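Local coordinates for protein carboxypeptidase Y inhibitor (Saccharomyces cerevisiae, PDB 1WPX) that inhibits carboxypeptidase Y, a serine carboxypeptidase, specifically and potently, as a member of the phosphatidylethanolamine-binding protein family, at residues V93-D98 with P187-G192; Q85-F90 with Q171-D176; D14-H19 with T29-S34. One frame throughout, in Å; residues are numbered along the deposited sequence.

Contact 1 (V93-D98 with P187-G192); sequences VMTDPD and PNWGYG
W189, which alone reaches V93 and T95 from its segment, sits in the middle of three successive residues, N188, W189 and G190, that all adopt left-handed backbone angles. For W189 phi is +59°, uncommon for a residue with a side chain; glycine adopts such a value more easily. The turn is tied by the backbone bonds from G190 N to P187 O and from Y191 N to N188 O, and from it the indole stretches over to strand 90-96. Its edge does two jobs. At the polar end NE1 donates to T95 OG1 at 3.2 Å, the oxygen lying 19° out of the ring plane. At the benzene end CH2 meets V93 CG1 at 3.5 Å, edge-on and in plane, the methyl placed there because CG1 stands anti to the backbone N (chi1 171°). Tryptophan suits a buried position that needs a single N-H beside a broad apolar rim; threonine answers with a hydroxyl that is also hydrogen-bonded to E109. V198 of helix 198-203 packs against all three residues, and the W201 ring meets that of W189. Further along, D96 OD1 accepts from D98 N at 2.6 Å, an Asx turn, while D96 OD2 is bonded to H162 ND1. The Asp-Pro-Asp sequence with this histidine is consistent with the anion-binding site known in phosphatidylethanolamine-binding proteins.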
# COMPACT_ATOMS: atom_id res chain seq x y z
N VAL B 93 27.01 -3.54 5.53
CA VAL B 93 27.05 -4.98 5.76
C VAL B 93 25.84 -5.73 5.21
O VAL B 93 24.75 -5.18 5.12
CB VAL B 93 27.15 -5.28 7.28
CG1 VAL B 93 26.96 -6.77 7.55
CG2 VAL B 93 28.48 -4.81 7.82
N MET B 94 26.04 -6.99 4.84
CA MET B 94 24.95 -7.84 4.38
C MET B 94 25.14 -9.20 5.04
O MET B 94 26.16 -9.86 4.84
CB MET B 94 24.94 -8.01 2.86
CG MET B 94 23.68 -8.74 2.38
SD MET B 94 23.60 -9.05 0.61
CE MET B 94 23.08 -10.77 0.60
N THR B 95 24.17 -9.62 5.83
CA THR B 95 24.28 -10.91 6.50
C THR B 95 22.98 -11.71 6.49
O THR B 95 21.89 -11.16 6.36
CB THR B 95 24.74 -10.72 7.96
OG1 THR B 95 25.10 -11.99 8.52
CG2 THR B 95 23.63 -10.09 8.79
N ASP B 96 23.13 -13.03 6.63
CA ASP B 96 22.01 -13.96 6.67
C ASP B 96 22.05 -14.68 8.02
O ASP B 96 22.98 -15.44 8.29
CB ASP B 96 22.13 -14.98 5.53
CG ASP B 96 21.07 -16.07 5.59
OD1 ASP B 96 20.22 -16.05 6.51
OD2 ASP B 96 21.08 -16.96 4.72
N PRO B 97 21.07 -14.43 8.90
CA PRO B 97 21.06 -15.09 10.21
C PRO B 97 20.31 -16.42 10.15
O PRO B 97 20.12 -17.08 11.18
CB PRO B 97 20.35 -14.08 11.08
CG PRO B 97 19.27 -13.58 10.16
CD PRO B 97 20.00 -13.42 8.82
N ASP B 98 19.88 -16.80 8.95
CA ASP B 98 19.15 -18.05 8.76
C ASP B 98 19.92 -19.02 7.87
O ASP B 98 19.41 -19.50 6.85
CB ASP B 98 17.77 -17.75 8.16
CG ASP B 98 16.98 -16.77 9.00
OD1 ASP B 98 16.93 -16.94 10.24
OD2 ASP B 98 16.39 -15.84 8.42
N PRO B 187 30.92 -18.38 7.09
CA PRO B 187 30.10 -19.01 8.13
C PRO B 187 30.46 -18.50 9.53
O PRO B 187 31.62 -18.53 9.94
CB PRO B 187 30.39 -20.50 7.94
CG PRO B 187 31.72 -20.52 7.22
CD PRO B 187 31.59 -19.39 6.26
N ASN B 188 29.44 -18.02 10.25
CA ASN B 188 29.58 -17.47 11.60
C ASN B 188 30.51 -16.27 11.62
O ASN B 188 30.96 -15.84 12.68
CB ASN B 188 30.12 -18.53 12.57
CG ASN B 188 29.40 -19.85 12.46
OD1 ASN B 188 29.76 -20.70 11.64
ND2 ASN B 188 28.37 -20.04 13.27
N TRP B 189 30.79 -15.71 10.44
CA TRP B 189 31.68 -14.56 10.34
C TRP B 189 33.04 -14.98 10.91
O TRP B 189 33.79 -14.16 11.44
CB TRP B 189 31.13 -13.36 11.12
CG TRP B 189 30.08 -12.59 10.37
CD1 TRP B 189 28.93 -13.08 9.82
CD2 TRP B 189 30.11 -11.19 10.04
NE1 TRP B 189 28.25 -12.08 9.17
CE2 TRP B 189 28.95 -10.91 9.29
CE3 TRP B 189 31.01 -10.14 10.31
CZ2 TRP B 189 28.66 -9.63 8.80
CZ3 TRP B 189 30.72 -8.87 9.83
CH2 TRP B 189 29.55 -8.63 9.08
N GLY B 190 33.33 -16.28 10.79
CA GLY B 190 34.58 -16.82 11.26
C GLY B 190 34.75 -16.82 12.77
O GLY B 190 35.88 -16.85 13.26
N TYR B 191 33.65 -16.79 13.51
CA TYR B 191 33.72 -16.79 14.97
C TYR B 191 33.59 -18.19 15.55
O TYR B 191 33.74 -18.38 16.76
CB TYR B 191 32.62 -15.90 15.55
CG TYR B 191 32.94 -14.42 15.49
CD1 TYR B 191 33.75 -13.83 16.45
CD2 TYR B 191 32.44 -13.62 14.47
CE1 TYR B 191 34.08 -12.48 16.39
CE2 TYR B 191 32.76 -12.27 14.39
CZ TYR B 191 33.58 -11.71 15.35
OH TYR B 191 33.91 -10.37 15.28
N GLY B 192 33.30 -19.18 14.70
CA GLY B 192 33.17 -20.54 15.19
C GLY B 192 31.84 -20.84 15.85
O GLY B 192 31.14 -21.78 15.45

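Contact 2 (Q85-F90 with Q171-D176); sequences QDDDLF and QPKGVD
Q171 packs closely against L89, whereas D87 and K173 meet at the exposed margin through their charged ends. On the tight side Q171 N donates to L89 O at 2.8 Å, almost straight at 171°, beside the antiparallel pairing of strands 90-96 and 162-170. The glutamine chain then runs past that same carbonyl: with CG anti to the carbonyl carbon (chi1 -57°) and the rest extended, CG lies 3.4 Å from L89 O and NE2 reaches L89 CB at 3.5 Å. The buried amide is well occupied, since OE1 is hydrogen-bonded to D117 N and T91 OG1, while NE2 makes a weak bond to V175 O. Glutamine is long enough to bring both an acceptor and a donor into this interior spot; an alanine here would probably leave D117 N without its acceptor and open a gap beside L89. On the loose side K173 is fully stretched, and its NZ forms a salt bridge with D87 OD2 at 2.9 Å, approaching from well above the carboxylate plane. Lysine suits the exposed turn from P172 to V175, a type II beta turn, whose third residue, G174, takes a positive phi (80°) easily. The chemistry implies that a straight backbone hydrogen bond ties the inner half, the glutamine side chain held beside it by partners of its own, while the surface ion pair is likely to be weaker and more adaptable.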
# COMPACT_ATOMS: atom_id res chain seq x y z
N GLN B 85 27.96 14.52 9.35
CA GLN B 85 29.14 15.38 9.23
C GLN B 85 29.93 15.00 7.98
O GLN B 85 29.63 14.01 7.33
CB GLN B 85 30.03 15.24 10.46
CG GLN B 85 29.43 15.85 11.72
CD GLN B 85 30.36 15.76 12.91
OE1 GLN B 85 31.51 16.19 12.85
NE2 GLN B 85 29.86 15.19 14.01
N ASP B 86 30.95 15.79 7.66
CA ASP B 86 31.77 15.56 6.47
C ASP B 86 32.84 14.49 6.61
O ASP B 86 33.17 13.81 5.63
CB ASP B 86 32.42 16.86 6.03
CG ASP B 86 31.41 17.90 5.60
OD1 ASP B 86 31.83 19.05 5.32
OD2 ASP B 86 30.21 17.57 5.54
N ASP B 87 33.40 14.36 7.80
CA ASP B 87 34.44 13.36 8.05
C ASP B 87 33.85 11.95 7.99
O ASP B 87 34.54 11.00 7.63
CB ASP B 87 35.05 13.58 9.44
CG ASP B 87 35.43 15.02 9.68
OD1 ASP B 87 36.42 15.49 9.07
OD2 ASP B 87 34.74 15.69 10.48
N ASP B 88 32.58 11.83 8.36
CA ASP B 88 31.88 10.56 8.39
C ASP B 88 32.24 9.52 7.34
O ASP B 88 32.24 9.79 6.14
CB ASP B 88 30.37 10.78 8.35
CG ASP B 88 29.82 11.31 9.66
OD1 ASP B 88 30.56 11.29 10.68
OD2 ASP B 88 28.64 11.74 9.67
N LEU B 89 32.55 8.33 7.81
CA LEU B 89 32.87 7.20 6.96
C LEU B 89 31.89 6.10 7.37
O LEU B 89 31.63 5.90 8.55
CB LEU B 89 34.31 6.74 7.19
CG LEU B 89 35.40 7.68 6.66
CD1 LEU B 89 36.77 7.08 6.97
CD2 LEU B 89 35.25 7.87 5.16
N PHE B 90 31.34 5.39 6.39
CA PHE B 90 30.38 4.34 6.71
C PHE B 90 30.78 2.93 6.31
O PHE B 90 31.67 2.73 5.48
CB PHE B 90 29.02 4.67 6.08
CG PHE B 90 28.46 6.00 6.49
CD1 PHE B 90 28.87 7.16 5.84
CD2 PHE B 90 27.55 6.09 7.53
CE1 PHE B 90 28.38 8.40 6.23
CE2 PHE B 90 27.05 7.33 7.93
CZ PHE B 90 27.46 8.48 7.28
N GLN B 171 31.34 4.76 11.13
CA GLN B 171 32.62 4.41 11.76
C GLN B 171 33.06 5.52 12.70
O GLN B 171 32.69 6.68 12.51
CB GLN B 171 33.69 4.19 10.68
CG GLN B 171 33.31 3.13 9.66
CD GLN B 171 34.30 3.02 8.51
OE1 GLN B 171 34.06 2.31 7.53
NE2 GLN B 171 35.43 3.71 8.63
N PRO B 172 33.85 5.18 13.74
CA PRO B 172 34.33 6.20 14.69
C PRO B 172 35.21 7.17 13.91
O PRO B 172 35.95 6.75 13.01
CB PRO B 172 35.16 5.38 15.69
CG PRO B 172 34.67 3.97 15.53
CD PRO B 172 34.42 3.86 14.05
N LYS B 173 35.16 8.45 14.24
CA LYS B 173 35.95 9.43 13.51
C LYS B 173 37.46 9.13 13.46
O LYS B 173 38.09 8.79 14.47
CB LYS B 173 35.73 10.83 14.08
CG LYS B 173 36.48 11.91 13.30
CD LYS B 173 36.02 13.30 13.70
CE LYS B 173 36.59 14.37 12.76
NZ LYS B 173 36.02 15.72 13.07
N GLY B 174 38.02 9.27 12.26
CA GLY B 174 39.44 9.05 12.07
C GLY B 174 39.92 7.62 11.96
O GLY B 174 41.06 7.39 11.57
N VAL B 175 39.09 6.64 12.28
CA VAL B 175 39.56 5.27 12.18
C VAL B 175 39.04 4.55 10.94
O VAL B 175 37.84 4.37 10.77
CB VAL B 175 39.26 4.47 13.48
CG1 VAL B 175 38.46 5.33 14.43
CG2 VAL B 175 38.55 3.18 13.18
N ASP B 176 39.97 4.17 10.07
CA ASP B 176 39.67 3.47 8.83
C ASP B 176 39.49 1.97 9.07
O ASP B 176 39.77 1.47 10.16
CB ASP B 176 40.80 3.70 7.83
CG ASP B 176 42.11 3.11 8.32
OD1 ASP B 176 42.64 2.20 7.64
OD2 ASP B 176 42.60 3.56 9.38

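Contact 3 (D14-H19 with T29-S34); sequences DSYKKH and TSFQPS
One ring carbon of Y16, CE1, meets both F31 and P33 of the loop before strand 35-40. From CB, the torsion that sets CG anti to the carbonyl carbon (chi1 -61°) sends the ring outward from helix 8-18. CD1 comes near F31 without close touch. One atom on, CE1 carries the contact, 3.7 Å from F31 CE1 and likewise 3.7 Å from P33 CG. The proline carbon lies at the ring edge, in the tyrosine plane; the phenylalanine ring stands obliquely, its plane turned by 40° and its centroid 6.0 Å from that of Y16. Here the N-terminal helix is joined to the extended loop that feeds the antiparallel sheet of the phosphatidylethanolamine-binding fold. L22 of helix 21-24 touches both aromatic side chains, and M49 packs on Y16 as well. At the tip, OH is hydrogen-bonded to S212 O on strand 208-217, so tyrosine suits a buried place where an apolar ring must end in a polar atom. Proline and phenylalanine supply purely apolar surface for its flank. Where the helix ends, K18 NZ and, just beyond, H19 NE2 each pair with an acidic group of another protein chain, probably the inhibited peptidase.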
# COMPACT_ATOMS: atom_id res chain seq x y z
N ASP B 14 8.42 -1.40 13.48
CA ASP B 14 7.42 -2.45 13.41
C ASP B 14 7.87 -3.63 12.56
O ASP B 14 7.69 -4.78 12.95
CB ASP B 14 6.10 -1.89 12.88
CG ASP B 14 5.44 -0.94 13.86
OD1 ASP B 14 5.86 -0.93 15.04
OD2 ASP B 14 4.51 -0.20 13.46
N SER B 15 8.47 -3.34 11.41
CA SER B 15 8.95 -4.39 10.54
C SER B 15 10.07 -5.20 11.23
O SER B 15 10.02 -6.43 11.26
CB SER B 15 9.46 -3.80 9.23
OG SER B 15 9.81 -4.82 8.30
N TYR B 16 11.06 -4.50 11.78
CA TYR B 16 12.19 -5.15 12.46
C TYR B 16 11.71 -6.07 13.56
O TYR B 16 12.28 -7.15 13.78
CB TYR B 16 13.12 -4.12 13.09
CG TYR B 16 13.76 -3.14 12.13
CD1 TYR B 16 14.06 -1.83 12.56
CD2 TYR B 16 14.08 -3.49 10.82
CE1 TYR B 16 14.65 -0.90 11.71
CE2 TYR B 16 14.68 -2.57 9.95
CZ TYR B 16 14.96 -1.27 10.41
OH TYR B 16 15.53 -0.33 9.58
N LYS B 17 10.68 -5.64 14.28
CA LYS B 17 10.12 -6.42 15.37
C LYS B 17 9.43 -7.68 14.88
O LYS B 17 9.79 -8.79 15.25
CB LYS B 17 9.11 -5.60 16.17
CG LYS B 17 9.73 -4.49 16.99
CD LYS B 17 8.67 -3.73 17.77
CE LYS B 17 7.85 -4.66 18.64
NZ LYS B 17 6.79 -3.93 19.39
N LYS B 18 8.44 -7.49 14.02
CA LYS B 18 7.67 -8.60 13.48
C LYS B 18 8.53 -9.70 12.86
O LYS B 18 8.18 -10.87 12.92
CB LYS B 18 6.66 -8.08 12.45
CG LYS B 18 5.75 -9.16 11.90
CD LYS B 18 4.81 -8.58 10.86
CE LYS B 18 4.02 -9.67 10.17
NZ LYS B 18 3.12 -9.11 9.12
N HIS B 19 9.67 -9.32 12.28
CA HIS B 19 10.55 -10.28 11.64
C HIS B 19 11.81 -10.61 12.44
O HIS B 19 12.80 -11.08 11.88
CB HIS B 19 10.91 -9.78 10.24
CG HIS B 19 9.71 -9.54 9.38
ND1 HIS B 19 9.05 -10.55 8.71
CD2 HIS B 19 9.00 -8.41 9.14
CE1 HIS B 19 7.99 -10.05 8.10
NE2 HIS B 19 7.93 -8.76 8.35
N THR B 29 16.70 -4.05 21.12
CA THR B 29 15.28 -3.75 20.92
C THR B 29 14.93 -2.28 21.11
O THR B 29 13.77 -1.90 20.97
CB THR B 29 14.42 -4.58 21.87
OG1 THR B 29 14.74 -4.23 23.23
CG2 THR B 29 14.68 -6.06 21.67
N SER B 30 15.92 -1.46 21.43
CA SER B 30 15.67 -0.04 21.63
C SER B 30 16.17 0.74 20.41
O SER B 30 15.99 1.96 20.32
CB SER B 30 16.38 0.47 22.89
OG SER B 30 17.79 0.51 22.69
N PHE B 31 16.79 0.03 19.48
CA PHE B 31 17.32 0.66 18.28
C PHE B 31 16.34 1.61 17.59
O PHE B 31 15.16 1.28 17.38
CB PHE B 31 17.78 -0.42 17.29
CG PHE B 31 18.09 0.12 15.92
CD1 PHE B 31 17.36 -0.30 14.81
CD2 PHE B 31 19.12 1.04 15.74
CE1 PHE B 31 17.64 0.20 13.55
CE2 PHE B 31 19.41 1.55 14.47
CZ PHE B 31 18.67 1.13 13.38
N GLN B 32 16.83 2.79 17.25
CA GLN B 32 16.05 3.81 16.57
C GLN B 32 16.79 4.18 15.29
O GLN B 32 17.94 4.59 15.34
CB GLN B 32 15.93 5.07 17.43
CG GLN B 32 15.06 4.93 18.67
CD GLN B 32 13.60 4.77 18.33
OE1 GLN B 32 13.21 3.83 17.63
NE2 GLN B 32 12.77 5.68 18.84
N PRO B 33 16.14 4.02 14.13
CA PRO B 33 16.80 4.36 12.86
C PRO B 33 16.96 5.88 12.74
O PRO B 33 16.08 6.63 13.15
CB PRO B 33 15.83 3.81 11.81
CG PRO B 33 15.10 2.72 12.54
CD PRO B 33 14.87 3.32 13.90
N SER B 34 18.08 6.32 12.18
CA SER B 34 18.33 7.75 12.01
C SER B 34 17.93 8.18 10.62
O SER B 34 17.77 9.36 10.34
CB SER B 34 19.80 8.07 12.24
OG SER B 34 20.13 7.88 13.60

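In the fold
Contact 3 comes first along the chain and closes before the others open. The segments of contacts 1 and 2 alternate along the chain, in the order 85-90, 93-98, 171-176, 187-192. Strand 90-96 links their first segments; their second segments both belong to the long loop between strand 162-170 and helix 198-203, so this loop is fastened once to strand 90-96 and once to the loop leading into it, with centres 24 Å apart. Contact 3 lies about 20 Å from contact 1 and 24 Å from contact 2, centre to centre, and attaches helix 8-18 to the loop before strand 35-40. The sheet thus carries a long loop fixed at two points and an N-terminal helix whose end meets the partner protein.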